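Local coordinates for interphotoreceptor retinoid-binding protein (Xenopus laevis, PDB 1J7X) that probably binds and carries retinoids between the photoreceptors and the pigment epithelium of the retina, this chain being one functional unit of it, at residues Leu15-Glu23 with Leu177-Thr185. Numbering follows the deposited sequence.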
ATOM      1  N   LEU A  15      -6.108 -22.788  -0.992  1.00 25.34           N
ATOM      2  CA  LEU A  15      -6.851 -21.977  -0.017  1.00 25.94           C
ATOM      3  C   LEU A  15      -6.565 -22.401   1.408  1.00 28.66           C
ATOM      4  O   LEU A  15      -6.217 -21.606   2.203  1.00 29.01           O
ATOM      5  CB  LEU A  15      -8.325 -22.058  -0.287  1.00 25.03           C
ATOM      6  CG  LEU A  15      -8.843 -21.478  -1.573  1.00 22.78           C
ATOM      7  CD1 LEU A  15     -10.287 -21.810  -1.753  1.00 28.50           C
ATOM      8  CD2 LEU A  15      -8.599 -19.984  -1.534  1.00 25.00           C
ATOM      9  N   ALA A  16      -6.612 -23.718   1.695  1.00 30.10           N
ATOM     10  CA  ALA A  16      -6.412 -24.224   3.042  1.00 30.42           C
ATOM     11  C   ALA A  16      -5.056 -23.835   3.587  1.00 30.76           C
ATOM     12  O   ALA A  16      -4.885 -23.501   4.716  1.00 30.60           O
ATOM     13  CB  ALA A  16      -6.563 -25.775   3.052  1.00 29.91           C
ATOM     14  N   ASN A  17      -4.057 -23.856   2.736  1.00 32.07           N
ATOM     15  CA  ASN A  17      -2.715 -23.579   3.194  1.00 32.38           C
ATOM     16  C   ASN A  17      -2.229 -22.137   3.054  1.00 30.49           C
ATOM     17  O   ASN A  17      -1.318 -21.769   3.741  1.00 29.01           O
ATOM     18  CB  ASN A  17      -1.778 -24.439   2.468  1.00 32.96           C
ATOM     19  CG  ASN A  17      -2.062 -25.919   2.738  1.00 36.43           C
ATOM     20  OD1 ASN A  17      -2.183 -26.325   3.919  1.00 40.96           O
ATOM     21  ND2 ASN A  17      -2.155 -26.710   1.676  1.00 38.90           N
ATOM     22  N   ASN A  18      -2.907 -21.339   2.248  1.00 28.52           N
ATOM     23  CA  ASN A  18      -2.418 -19.947   2.013  1.00 27.99           C
ATOM     24  C   ASN A  18      -3.344 -18.762   2.264  1.00 28.26           C
ATOM     25  O   ASN A  18      -2.866 -17.663   2.526  1.00 30.35           O
ATOM     26  CB  ASN A  18      -1.865 -19.873   0.620  1.00 27.25           C
ATOM     27  CG  ASN A  18      -0.859 -20.993   0.320  1.00 31.56           C
ATOM     28  OD1 ASN A  18      -1.191 -22.039  -0.266  1.00 33.72           O
ATOM     29  ND2 ASN A  18       0.358 -20.726   0.571  1.00 26.74           N
ATOM     30  N   TYR A  19      -4.647 -18.963   2.148  1.00 26.14           N
ATOM     31  CA  TYR A  19      -5.590 -17.833   2.188  1.00 26.37           C
ATOM     32  C   TYR A  19      -5.505 -17.141   3.538  1.00 28.21           C
ATOM     33  O   TYR A  19      -5.776 -17.772   4.599  1.00 27.41           O
ATOM     34  CB  TYR A  19      -7.010 -18.322   1.926  1.00 22.48           C
ATOM     35  CG  TYR A  19      -8.046 -17.273   1.952  1.00 22.33           C
ATOM     36  CD1 TYR A  19      -7.809 -16.033   1.342  1.00 19.42           C
ATOM     37  CD2 TYR A  19      -9.275 -17.474   2.503  1.00 21.25           C
ATOM     38  CE1 TYR A  19      -8.752 -15.077   1.288  1.00 17.03           C
ATOM     39  CE2 TYR A  19     -10.206 -16.422   2.557  1.00 21.19           C
ATOM     40  CZ  TYR A  19      -9.959 -15.231   1.837  1.00 16.05           C
ATOM     41  OH  TYR A  19     -10.907 -14.244   1.858  1.00 23.20           O
ATOM     42  N   ALA A  20      -5.220 -15.847   3.509  1.00 27.25           N
ATOM     43  CA  ALA A  20      -5.087 -15.086   4.765  1.00 28.83           C
ATOM     44  C   ALA A  20      -6.178 -15.287   5.807  1.00 28.44           C
ATOM     45  O   ALA A  20      -5.905 -15.239   6.999  1.00 28.66           O
ATOM     46  CB  ALA A  20      -5.002 -13.634   4.498  1.00 27.68           C
ATOM     47  N   PHE A  21      -7.414 -15.431   5.373  1.00 27.62           N
ATOM     48  CA  PHE A  21      -8.551 -15.578   6.284  1.00 29.42           C
ATOM     49  C   PHE A  21      -8.781 -17.092   6.545  1.00 30.72           C
ATOM     50  O   PHE A  21      -9.739 -17.636   6.072  1.00 31.04           O
ATOM     51  CB  PHE A  21      -9.794 -14.979   5.712  1.00 28.99           C
ATOM     52  CG  PHE A  21      -9.908 -13.480   5.840  1.00 28.95           C
ATOM     53  CD1 PHE A  21     -10.096 -12.895   7.071  1.00 29.94           C
ATOM     54  CD2 PHE A  21      -9.846 -12.666   4.730  1.00 27.64           C
ATOM     55  CE1 PHE A  21     -10.226 -11.626   7.179  1.00 29.05           C
ATOM     56  CE2 PHE A  21      -9.965 -11.354   4.859  1.00 24.77           C
ATOM     57  CZ  PHE A  21     -10.155 -10.807   6.061  1.00 29.44           C
ATOM     58  N   SER A  22      -7.903 -17.718   7.322  1.00 31.24           N
ATOM     59  CA  SER A  22      -8.043 -19.138   7.710  1.00 33.11           C
ATOM     60  C   SER A  22      -9.393 -19.568   8.258  1.00 31.85           C
ATOM     61  O   SER A  22      -9.872 -20.722   8.003  1.00 32.04           O
ATOM     62  CB  SER A  22      -6.882 -19.518   8.620  1.00 36.23           C
ATOM     63  OG  SER A  22      -7.049 -18.893   9.883  1.00 38.00           O
ATOM     64  N   GLU A  23     -10.001 -18.628   8.950  1.00 31.86           N
ATOM     65  CA  GLU A  23     -11.263 -18.861   9.596  1.00 33.01           C
ATOM     66  C   GLU A  23     -12.332 -19.069   8.616  1.00 32.48           C
ATOM     67  O   GLU A  23     -13.397 -19.505   8.970  1.00 30.62           O
ATOM     68  CB  GLU A  23     -11.581 -17.716  10.584  1.00 35.68           C
ATOM     69  CG  GLU A  23     -11.802 -16.357   9.952  1.00 38.80           C
ATOM     70  CD  GLU A  23     -10.614 -15.393  10.048  1.00 41.22           C
ATOM     71  OE1 GLU A  23      -9.481 -15.807   9.681  1.00 40.09           O
ATOM     72  OE2 GLU A  23     -10.879 -14.216  10.502  1.00 44.05           O
ATOM     73  N   LEU A 177       0.200  -7.164  10.730  1.00 25.53           N
ATOM     74  CA  LEU A 177       0.207  -8.054   9.627  1.00 29.06           C
ATOM     75  C   LEU A 177      -0.049  -9.436  10.145  1.00 31.22           C
ATOM     76  O   LEU A 177       0.481  -9.817  11.216  1.00 32.82           O
ATOM     77  CB  LEU A 177       1.551  -8.049   8.924  1.00 29.18           C
ATOM     78  CG  LEU A 177       1.817  -6.844   8.050  1.00 32.78           C
ATOM     79  CD1 LEU A 177       2.940  -7.147   7.132  1.00 32.11           C
ATOM     80  CD2 LEU A 177       0.603  -6.414   7.227  1.00 35.43           C
ATOM     81  N   HIS A 178      -0.935 -10.135   9.457  1.00 31.98           N
ATOM     82  CA  HIS A 178      -1.207 -11.543   9.720  1.00 33.63           C
ATOM     83  C   HIS A 178      -0.836 -12.278   8.478  1.00 36.52           C
ATOM     84  O   HIS A 178      -1.510 -12.153   7.461  1.00 35.23           O
ATOM     85  CB  HIS A 178      -2.675 -11.788  10.119  1.00 34.23           C
ATOM     86  N   ASN A 179       0.331 -12.932   8.487  1.00 38.75           N
ATOM     87  CA  ASN A 179       0.780 -13.741   7.353  1.00 40.33           C
ATOM     88  C   ASN A 179       0.350 -15.214   7.603  1.00 42.13           C
ATOM     89  O   ASN A 179       0.929 -15.916   8.501  1.00 39.07           O
ATOM     90  CB  ASN A 179       2.273 -13.676   7.236  1.00 39.68           C
ATOM     91  CG  ASN A 179       2.776 -14.292   5.969  1.00 41.83           C
ATOM     92  OD1 ASN A 179       2.282 -15.336   5.591  1.00 40.13           O
ATOM     93  ND2 ASN A 179       3.722 -13.598   5.249  1.00 40.81           N
ATOM     94  N   ARG A 180      -0.635 -15.658   6.829  1.00 41.90           N
ATOM     95  CA  ARG A 180      -1.191 -17.004   6.916  1.00 45.17           C
ATOM     96  C   ARG A 180      -0.130 -18.036   6.678  1.00 46.56           C
ATOM     97  O   ARG A 180      -0.057 -18.996   7.418  1.00 45.53           O
ATOM     98  CB  ARG A 180      -2.308 -17.200   5.878  1.00 45.60           C
ATOM     99  CG  ARG A 180      -2.868 -18.627   5.764  1.00 49.31           C
ATOM    100  CD  ARG A 180      -3.536 -19.081   7.011  1.00 55.35           C
ATOM    101  NE  ARG A 180      -2.657 -19.881   7.803  1.00 64.30           N
ATOM    102  CZ  ARG A 180      -2.260 -21.109   7.462  1.00 68.46           C
ATOM    103  NH1 ARG A 180      -2.694 -21.685   6.340  1.00 70.54           N
ATOM    104  NH2 ARG A 180      -1.424 -21.764   8.258  1.00 69.90           N
ATOM    105  N   GLN A 181       0.675 -17.847   5.642  1.00 49.00           N
ATOM    106  CA  GLN A 181       1.693 -18.815   5.273  1.00 51.95           C
ATOM    107  C   GLN A 181       2.541 -19.208   6.496  1.00 55.35           C
ATOM    108  O   GLN A 181       3.239 -20.216   6.490  1.00 56.79           O
ATOM    109  CB  GLN A 181       2.603 -18.294   4.136  1.00 51.40           C
ATOM    110  CG  GLN A 181       1.863 -18.001   2.841  1.00 47.71           C
ATOM    111  CD  GLN A 181       2.716 -18.104   1.589  1.00 44.77           C
ATOM    112  OE1 GLN A 181       3.746 -17.409   1.436  1.00 45.48           O
ATOM    113  NE2 GLN A 181       2.267 -18.936   0.653  1.00 35.81           N
ATOM    114  N   GLN A 182       2.477 -18.391   7.524  1.00 58.62           N
ATOM    115  CA  GLN A 182       3.144 -18.660   8.772  1.00 60.97           C
ATOM    116  C   GLN A 182       2.234 -18.114   9.827  1.00 61.81           C
ATOM    117  O   GLN A 182       1.023 -18.107   9.636  1.00 62.53           O
ATOM    118  CB  GLN A 182       4.522 -18.038   8.795  1.00 61.08           C
ATOM    119  CG  GLN A 182       4.601 -16.700   8.145  1.00 64.10           C
ATOM    120  CD  GLN A 182       6.002 -16.367   7.642  1.00 66.81           C
ATOM    121  OE1 GLN A 182       6.954 -16.388   8.418  1.00 71.07           O
ATOM    122  NE2 GLN A 182       6.132 -16.064   6.343  1.00 66.70           N
ATOM    123  N   ASN A 183       2.771 -17.699  10.955  1.00 63.74           N
ATOM    124  CA  ASN A 183       1.898 -17.086  11.964  1.00 64.85           C
ATOM    125  C   ASN A 183       2.451 -15.709  12.366  1.00 64.80           C
ATOM    126  O   ASN A 183       2.762 -15.443  13.534  1.00 66.87           O
ATOM    127  CB  ASN A 183       1.738 -18.005  13.154  1.00 65.66           C
ATOM    128  CG  ASN A 183       0.736 -19.151  12.898  1.00 66.43           C
ATOM    129  OD1 ASN A 183       0.564 -20.038  13.747  1.00 65.11           O
ATOM    130  ND2 ASN A 183       0.064 -19.118  11.752  1.00 67.84           N
ATOM    131  N   SER A 184       2.601 -14.847  11.371  1.00 64.08           N
ATOM    132  CA  SER A 184       3.100 -13.501  11.552  1.00 62.82           C
ATOM    133  C   SER A 184       2.427 -12.796  12.764  1.00 62.46           C
ATOM    134  O   SER A 184       2.999 -12.633  13.843  1.00 64.27           O
ATOM    135  CB  SER A 184       2.858 -12.722  10.233  1.00 62.99           C
ATOM    136  OG  SER A 184       3.189 -11.336  10.249  1.00 60.34           O
ATOM    137  N   THR A 185       1.226 -12.297  12.569  1.00 60.82           N
ATOM    138  CA  THR A 185       0.593 -11.510  13.627  1.00 57.93           C
ATOM    139  C   THR A 185       1.586 -10.517  14.176  1.00 54.43           C
ATOM    140  O   THR A 185       1.581 -10.254  15.372  1.00 55.41           O
ATOM    141  CB  THR A 185       0.117 -12.373  14.707  1.00 58.08           C
ATOM    142  OG1 THR A 185      -0.673 -13.416  14.134  1.00 61.70           O
ATOM    143  CG2 THR A 185      -0.858 -11.640  15.599  1.00 58.88           C
TER
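Arg180 reaches over the end of helix 2-18 and supplies most of what the turn 179-182 offers to the segment 15-23. The close part lies at the foot of its side chain. Arg180 CB rests 3.7 Å from Ala20 CA, where the small alanine lets the backbones approach, and Arg180 CG lies 3.2 Å from Tyr19 O. Farther out, Arg180 CD meets Ser22 CB at 3.7 Å. CG of Arg180 stands anti to the backbone N (chi1 173°), which lays the chain along the residues that leave the helix, and bends at chi2 and chi3 bring the guanidinium on to carbonyls of the last helical turn. There Arg180 NH1 comes within 2.9 Å of Asn17 O and 3.3 Å of Ala16 O, at angles too poor for clear hydrogen bonds. Cut back to alanine, this position would probably leave those two carbonyls without a nearby positive charge and open a gap beside Ser22.

A second, polar part sets Gln181 against Asn18; both side chains touch Phe247 of strand 244-248, and Gln181 OE1 is hydrogen-bonded to Lys245. The loose, solvent side lies at exposed Asn17 and where the chain runs on through Gln182 and Asn183, whose polar side chains suit the surface. Pro259 and Ile260 make backbone hydrogen bonds to Ala20 and Arg180, so strand 254-265 holds both segments, and the contact closes the join between helix end and sheet. Its chemistry implies an attachment resting on methylene groups packed against backbone oxygens and carbons, and on a cation near carbonyls whose helix-end dipoles would probably welcome it, rather than on clear hydrogen bonds.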